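Local coordinates for protein methylxanthine N1-demethylase NdmA (Pseudomonas putida, PDB 6ICN) that catalyses the N1-demethylation of caffeine to theobromine and formaldehyde, as a Rieske non-heme iron oxygenase that opens bacterial caffeine degradation, at residues D176-R181 with P316-A321; R182-T187 with K330-Y335. One frame throughout, in Å; residues are numbered along the deposited sequence.

Interaction 1. Residues D176-R181 with P316-A321; sequences DATAER and PKDAPA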
loop_
_atom_site.group_PDB
_atom_site.type_symbol
_atom_site.label_atom_id
_atom_site.label_comp_id
_atom_site.label_asym_id
_atom_site.label_seq_id
_atom_site.Cartn_x
_atom_site.Cartn_y
_atom_site.Cartn_z
ATOM N N ASP A 176 -18.784 13.219 0.051
ATOM C CA ASP A 176 -19.762 12.330 -0.556
ATOM C C ASP A 176 -21.153 12.699 -0.034
ATOM O O ASP A 176 -21.809 11.944 0.680
ATOM C CB ASP A 176 -19.411 10.879 -0.240
ATOM C CG ASP A 176 -20.283 9.887 -0.980
ATOM O OD1 ASP A 176 -20.383 9.970 -2.219
ATOM O OD2 ASP A 176 -20.851 8.989 -0.319
ATOM N N ALA A 177 -21.573 13.919 -0.369
ATOM C CA ALA A 177 -22.888 14.422 0.010
ATOM C C ALA A 177 -23.287 15.484 -1.002
ATOM O O ALA A 177 -22.438 16.082 -1.664
ATOM C CB ALA A 177 -22.892 15.005 1.426
ATOM N N THR A 178 -24.595 15.705 -1.122
ATOM C CA THR A 178 -25.107 16.659 -2.095
ATOM C C THR A 178 -24.966 18.099 -1.610
ATOM O O THR A 178 -24.809 18.388 -0.417
ATOM C CB THR A 178 -26.574 16.377 -2.394
ATOM O OG1 THR A 178 -27.349 16.584 -1.197
ATOM C CG2 THR A 178 -26.746 14.957 -2.913
ATOM N N ALA A 179 -25.063 19.028 -2.570
ATOM C CA ALA A 179 -24.947 20.442 -2.232
ATOM C C ALA A 179 -26.103 20.900 -1.350
ATOM O O ALA A 179 -25.905 21.717 -0.453
ATOM C CB ALA A 179 -24.868 21.279 -3.507
ATOM N N GLU A 180 -27.306 20.369 -1.575
ATOM C CA GLU A 180 -28.436 20.683 -0.700
ATOM C C GLU A 180 -28.181 20.230 0.741
ATOM O O GLU A 180 -28.422 20.985 1.691
ATOM C CB GLU A 180 -29.716 20.039 -1.253
ATOM C CG GLU A 180 -30.168 20.581 -2.619
ATOM C CD GLU A 180 -29.515 19.879 -3.837
ATOM O OE1 GLU A 180 -28.614 18.999 -3.677
ATOM O OE2 GLU A 180 -29.915 20.203 -4.986
ATOM N N ARG A 181 -27.688 18.994 0.931
ATOM C CA ARG A 181 -27.432 18.547 2.297
ATOM C C ARG A 181 -26.292 19.336 2.931
ATOM O O ARG A 181 -26.310 19.600 4.139
ATOM C CB ARG A 181 -27.147 17.035 2.308
ATOM C CG ARG A 181 -28.373 16.209 1.884
ATOM C CD ARG A 181 -28.632 15.181 2.918
ATOM N NE ARG A 181 -29.548 14.106 2.551
ATOM C CZ ARG A 181 -30.689 13.864 3.201
ATOM N NH1 ARG A 181 -31.068 14.669 4.186
ATOM N NH2 ARG A 181 -31.436 12.823 2.866
ATOM N N PRO A 316 -31.366 8.315 1.691
ATOM C CA PRO A 316 -30.704 8.530 0.397
ATOM C C PRO A 316 -30.067 9.913 0.292
ATOM O O PRO A 316 -30.294 10.751 1.148
ATOM C CB PRO A 316 -31.844 8.378 -0.622
ATOM C CG PRO A 316 -33.072 8.530 0.133
ATOM C CD PRO A 316 -32.809 8.065 1.539
ATOM N N LYS A 317 -29.241 10.105 -0.735
ATOM C CA LYS A 317 -28.439 11.318 -0.825
ATOM C C LYS A 317 -29.314 12.560 -0.934
ATOM O O LYS A 317 -29.001 13.600 -0.338
ATOM C CB LYS A 317 -27.498 11.213 -2.020
ATOM C CG LYS A 317 -26.378 10.195 -1.846
ATOM C CD LYS A 317 -25.525 10.520 -0.637
ATOM C CE LYS A 317 -24.214 9.716 -0.633
ATOM N NZ LYS A 317 -23.554 9.830 0.704
ATOM N N ASP A 318 -30.408 12.468 -1.691
ATOM C CA ASP A 318 -31.405 13.531 -1.790
ATOM C C ASP A 318 -32.490 13.308 -0.749
ATOM O O ASP A 318 -33.012 12.196 -0.632
ATOM C CB ASP A 318 -32.039 13.547 -3.183
ATOM C CG ASP A 318 -31.025 13.789 -4.296
ATOM O OD1 ASP A 318 -30.198 14.714 -4.172
ATOM O OD2 ASP A 318 -31.062 13.056 -5.305
ATOM N N ALA A 319 -32.853 14.372 -0.032
ATOM C CA ALA A 319 -33.821 14.264 1.058
ATOM C C ALA A 319 -35.192 13.846 0.527
ATOM O O ALA A 319 -35.759 14.547 -0.326
ATOM C CB ALA A 319 -33.922 15.590 1.814
ATOM N N PRO A 320 -35.738 12.719 0.971
ATOM C CA PRO A 320 -37.075 12.306 0.535
ATOM C C PRO A 320 -38.171 12.986 1.349
ATOM O O PRO A 320 -37.937 13.632 2.375
ATOM C CB PRO A 320 -37.095 10.789 0.774
ATOM C CG PRO A 320 -35.720 10.424 1.291
ATOM C CD PRO A 320 -35.082 11.684 1.785
ATOM N N ALA A 321 -39.402 12.788 0.873
ATOM C CA ALA A 321 -40.571 13.378 1.512
ATOM C C ALA A 321 -40.840 12.813 2.901
ATOM O O ALA A 321 -41.595 13.424 3.669
ATOM C CB ALA A 321 -41.797 13.174 0.621
HETATM O O HOH W 1 -26.197 13.836 0.415
HETATM O O HOH W 2 -29.873 16.720 -2.464
#

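Interaction 2. Residues R182-T187 with K330-Y335; sequences RWENFT and KVSIQY. With CFF (caffeine), chain F.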
loop_
_atom_site.group_PDB
_atom_site.type_symbol
_atom_site.label_atom_id
_atom_site.label_comp_id
_atom_site.label_asym_id
_atom_site.label_seq_id
_atom_site.Cartn_x
_atom_site.Cartn_y
_atom_site.Cartn_z
ATOM N N ARG A 182 -25.301 19.748 2.125
ATOM C CA ARG A 182 -24.210 20.552 2.660
ATOM C C ARG A 182 -24.709 21.920 3.106
ATOM O O ARG A 182 -24.339 22.400 4.185
ATOM C CB ARG A 182 -23.099 20.683 1.607
ATOM C CG ARG A 182 -21.719 20.931 2.216
ATOM C CD ARG A 182 -21.475 22.410 2.493
ATOM N NE ARG A 182 -20.364 22.563 3.438
ATOM C CZ ARG A 182 -20.472 22.441 4.759
ATOM N NH1 ARG A 182 -21.666 22.181 5.311
ATOM N NH2 ARG A 182 -19.394 22.579 5.538
ATOM N N TRP A 183 -25.558 22.553 2.291
ATOM C CA TRP A 183 -26.122 23.849 2.651
ATOM C C TRP A 183 -26.881 23.752 3.972
ATOM O O TRP A 183 -26.673 24.557 4.892
ATOM C CB TRP A 183 -27.042 24.341 1.528
ATOM C CG TRP A 183 -27.499 25.792 1.666
ATOM C CD1 TRP A 183 -26.982 26.870 1.003
ATOM C CD2 TRP A 183 -28.568 26.305 2.494
ATOM N NE1 TRP A 183 -27.654 28.026 1.371
ATOM C CE2 TRP A 183 -28.634 27.702 2.275
ATOM C CE3 TRP A 183 -29.482 25.718 3.373
ATOM C CZ2 TRP A 183 -29.554 28.527 2.935
ATOM C CZ3 TRP A 183 -30.412 26.542 4.030
ATOM C CH2 TRP A 183 -30.439 27.932 3.800
ATOM N N GLU A 184 -27.745 22.738 4.096
ATOM C CA GLU A 184 -28.520 22.595 5.323
ATOM C C GLU A 184 -27.619 22.329 6.523
ATOM O O GLU A 184 -27.872 22.840 7.621
ATOM C CB GLU A 184 -29.563 21.486 5.149
ATOM C CG GLU A 184 -30.550 21.812 4.049
ATOM C CD GLU A 184 -31.718 20.863 3.995
ATOM O OE1 GLU A 184 -31.964 20.178 5.011
ATOM O OE2 GLU A 184 -32.365 20.782 2.928
ATOM N N ASN A 185 -26.536 21.566 6.333
ATOM C CA ASN A 185 -25.593 21.355 7.429
ATOM C C ASN A 185 -24.951 22.667 7.878
ATOM O O ASN A 185 -24.767 22.899 9.077
ATOM C CB ASN A 185 -24.529 20.337 6.995
ATOM C CG ASN A 185 -23.400 20.198 8.003
ATOM O OD1 ASN A 185 -22.289 20.662 7.756
ATOM N ND2 ASN A 185 -23.681 19.589 9.155
ATOM N N PHE A 186 -24.641 23.556 6.937
ATOM C CA PHE A 186 -23.937 24.780 7.302
ATOM C C PHE A 186 -24.819 25.732 8.102
ATOM O O PHE A 186 -24.320 26.427 8.993
ATOM C CB PHE A 186 -23.411 25.470 6.041
ATOM C CG PHE A 186 -22.350 26.490 6.316
ATOM C CD1 PHE A 186 -22.699 27.798 6.625
ATOM C CD2 PHE A 186 -21.005 26.142 6.283
ATOM C CE1 PHE A 186 -21.722 28.751 6.897
ATOM C CE2 PHE A 186 -20.022 27.090 6.561
ATOM C CZ PHE A 186 -20.381 28.391 6.859
ATOM N N THR A 187 -26.118 25.769 7.808
ATOM C CA THR A 187 -27.039 26.726 8.413
ATOM C C THR A 187 -27.865 26.121 9.535
ATOM O O THR A 187 -28.831 26.742 9.983
ATOM C CB THR A 187 -27.987 27.296 7.351
ATOM O OG1 THR A 187 -28.733 26.232 6.757
ATOM C CG2 THR A 187 -27.224 28.063 6.246
ATOM N N LYS A 330 -36.677 25.473 10.953
ATOM C CA LYS A 330 -37.248 26.505 10.079
ATOM C C LYS A 330 -36.370 26.807 8.866
ATOM O O LYS A 330 -36.864 26.857 7.735
ATOM C CB LYS A 330 -37.489 27.797 10.849
ATOM C CG LYS A 330 -38.132 28.850 9.916
ATOM C CD LYS A 330 -38.427 30.148 10.602
ATOM C CE LYS A 330 -39.039 31.128 9.604
ATOM N NZ LYS A 330 -39.345 32.405 10.287
ATOM N N VAL A 331 -35.067 27.015 9.082
ATOM C CA VAL A 331 -34.190 27.369 7.963
ATOM C C VAL A 331 -34.213 26.277 6.898
ATOM O O VAL A 331 -34.386 26.553 5.702
ATOM C CB VAL A 331 -32.767 27.662 8.468
ATOM C CG1 VAL A 331 -31.817 27.830 7.292
ATOM C CG2 VAL A 331 -32.739 28.923 9.361
ATOM N N SER A 332 -34.051 25.014 7.314
ATOM C CA SER A 332 -34.128 23.886 6.385
ATOM C C SER A 332 -35.469 23.829 5.649
ATOM O O SER A 332 -35.532 23.597 4.430
ATOM C CB SER A 332 -33.907 22.590 7.167
ATOM O OG SER A 332 -34.273 21.494 6.375
ATOM N N ILE A 333 -36.563 24.000 6.388
ATOM C CA ILE A 333 -37.889 23.913 5.787
ATOM C C ILE A 333 -38.062 24.991 4.729
ATOM O O ILE A 333 -38.524 24.717 3.616
ATOM C CB ILE A 333 -38.973 24.028 6.873
ATOM C CG1 ILE A 333 -38.904 22.837 7.832
ATOM C CG2 ILE A 333 -40.348 24.092 6.235
ATOM C CD1 ILE A 333 -39.664 23.085 9.144
ATOM N N GLN A 334 -37.667 26.221 5.060
ATOM C CA GLN A 334 -37.850 27.338 4.138
ATOM C C GLN A 334 -36.932 27.204 2.929
ATOM O O GLN A 334 -37.327 27.533 1.805
ATOM C CB GLN A 334 -37.616 28.653 4.875
ATOM C CG GLN A 334 -38.671 28.937 5.972
ATOM C CD GLN A 334 -40.103 28.857 5.444
ATOM O OE1 GLN A 334 -40.425 29.418 4.396
ATOM N NE2 GLN A 334 -40.964 28.135 6.165
ATOM N N TYR A 335 -35.707 26.710 3.148
ATOM C CA TYR A 335 -34.795 26.418 2.043
ATOM C C TYR A 335 -35.408 25.423 1.068
ATOM O O TYR A 335 -35.430 25.657 -0.143
ATOM C CB TYR A 335 -33.479 25.878 2.611
ATOM C CG TYR A 335 -32.414 25.521 1.591
ATOM C CD1 TYR A 335 -31.785 26.508 0.844
ATOM C CD2 TYR A 335 -31.994 24.202 1.430
ATOM C CE1 TYR A 335 -30.780 26.190 -0.065
ATOM C CE2 TYR A 335 -30.989 23.871 0.531
ATOM C CZ TYR A 335 -30.390 24.863 -0.209
ATOM O OH TYR A 335 -29.399 24.533 -1.106
HETATM N N1 CFF F . -20.110 26.838 10.421
HETATM C C2 CFF F . -20.227 27.787 11.404
HETATM C C10 CFF F . -21.303 26.227 9.862
HETATM C C6 CFF F . -18.908 26.464 9.973
HETATM N N3 CFF F . -19.116 28.360 11.933
HETATM O O11 CFF F . -21.306 28.113 11.799
HETATM C C12 CFF F . -19.229 29.369 12.981
HETATM C C4 CFF F . -17.897 27.982 11.483
HETATM C C5 CFF F . -17.780 27.055 10.512
HETATM N N9 CFF F . -16.658 28.379 11.824
HETATM O O13 CFF F . -18.810 25.632 9.113
HETATM N N7 CFF F . -16.469 26.890 10.252
HETATM C C8 CFF F . -15.782 27.705 11.061
HETATM C C14 CFF F . -15.650 26.088 9.360
#

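Interaction 1. Residues D176-R181 with P316-A321
Lys317 reaches across to Asp176 with its ammonium group and grips it twice: NZ of Lys317 donates to the backbone O of Asp176 at 2.7 Å and to OD2 of Asp176 at 3.0 Å. The second bond is a salt bridge that meets the carboxylate from above its plane; a lysine chain bent at chi2 (-59°) and extended beyond carries NZ there. The backbone at the other end of the same residue serves Arg181, whose NE donates to Lys317 O at 3.0 Å while its NH2 donates to Pro316 O at 2.9 Å, close to the guanidinium plane. Two successive carbonyls, with Glu323 bridged to NH1, hold the guanidinium's rotation, and Ala319 lies over one face. A leucine in place of Arg181 would probably leave both carbonyls without their arginine donor and Glu323 without its charge partner, freeing the loop to shift. Thr178, the N-cap, accepts from Arg181 N through OG1 (3.2 Å) and sets CG2 3.9 Å from CB of Lys317. One water joins Thr178 N to Lys317 O; another links Thr178 OG1 with Glu180 and Asp318, mediating between two carboxylates. The contact thus ties the turn between strand 166-175 and helix 179-186 to the loop joining helices 293-313 and 330-348, with Glu312 of the former helix bonding Asp176 N and Arg336 of the latter packing on Arg181 and Ala319.

Interaction 2. Residues R182-T187 with K330-Y335
Trp183 and Tyr335 lie face to face in an offset stack, the six-membered ring of Trp183 and the ring of Tyr335 having centroids 3.6 Å apart and planes only 3° from parallel. Both rings leave their helices anti to the backbone N (chi1 -170° for Trp183), which directs each into the space between the helices. Thr187 covers the other face of the indole, its CG2 3.9 Å above the plane toward the rim, while the Tyr335 hydroxyl is bonded to the carbonyl of Pro248.

The apolar contacts continue beside the stack. CG1 of Val331 packs 3.8 Å from CH2 of Trp183 and also meets OG1 of Thr187 at 3.5 Å, touching both the indole and the threonine that follows the helix.

Polar groups gather along the flank. Ser332 OG donates to Glu184 OE1 at 3.0 Å, meeting the carboxylate from above its plane; OE2 of Glu184 lies at the edge of the Tyr335 ring and forms a salt bridge with Arg336. Arg83 of the second subunit joins in by bonding Ser332 OG. Within helix 179-186, Arg182 NH1 donates to a lone pair of Asn185 OD1, in the carbonyl plane of that amide.

The two helical segments run roughly antiparallel (150° between their directions), their axes coming within 9.9 Å. One helix offers different faces to different tasks: on a different flank of it, Phe186 places its ring beneath the N1-methyl carbon C10 of caffeine, 3.5 Å above the ring centre. Asn185 ND2 bonds both Asp307, a ligand of the cobalt(II) ion, and Tyr101 of the second subunit. This connects the metal site to the neighbouring subunit's cluster pocket, consistent with the subunit-crossing route between Rieske cluster and mononuclear iron in Rieske oxygenases.

Overall arrangement
Interactions 1 and 2 illustrate how successive parts of one short helix can be secured by successive parts of a distant region: the start of helix 179-186 meets loop 316-321, and its later residues meet helix 330-348. Their centres are 12 Å apart, and they join directly where CA of Glu180 lies 4.0 Å from OH of Tyr335. Neither cross-segment interface touches the metal: the Arg181 side chain is about 12 Å from the cobalt(II) ion and about 13 Å from caffeine, and that of Thr187 about 10 Å from the metal. Helix 179-186 itself, however, carries Phe186 into the caffeine pocket, and Arg83 of the second subunit touches both contacts.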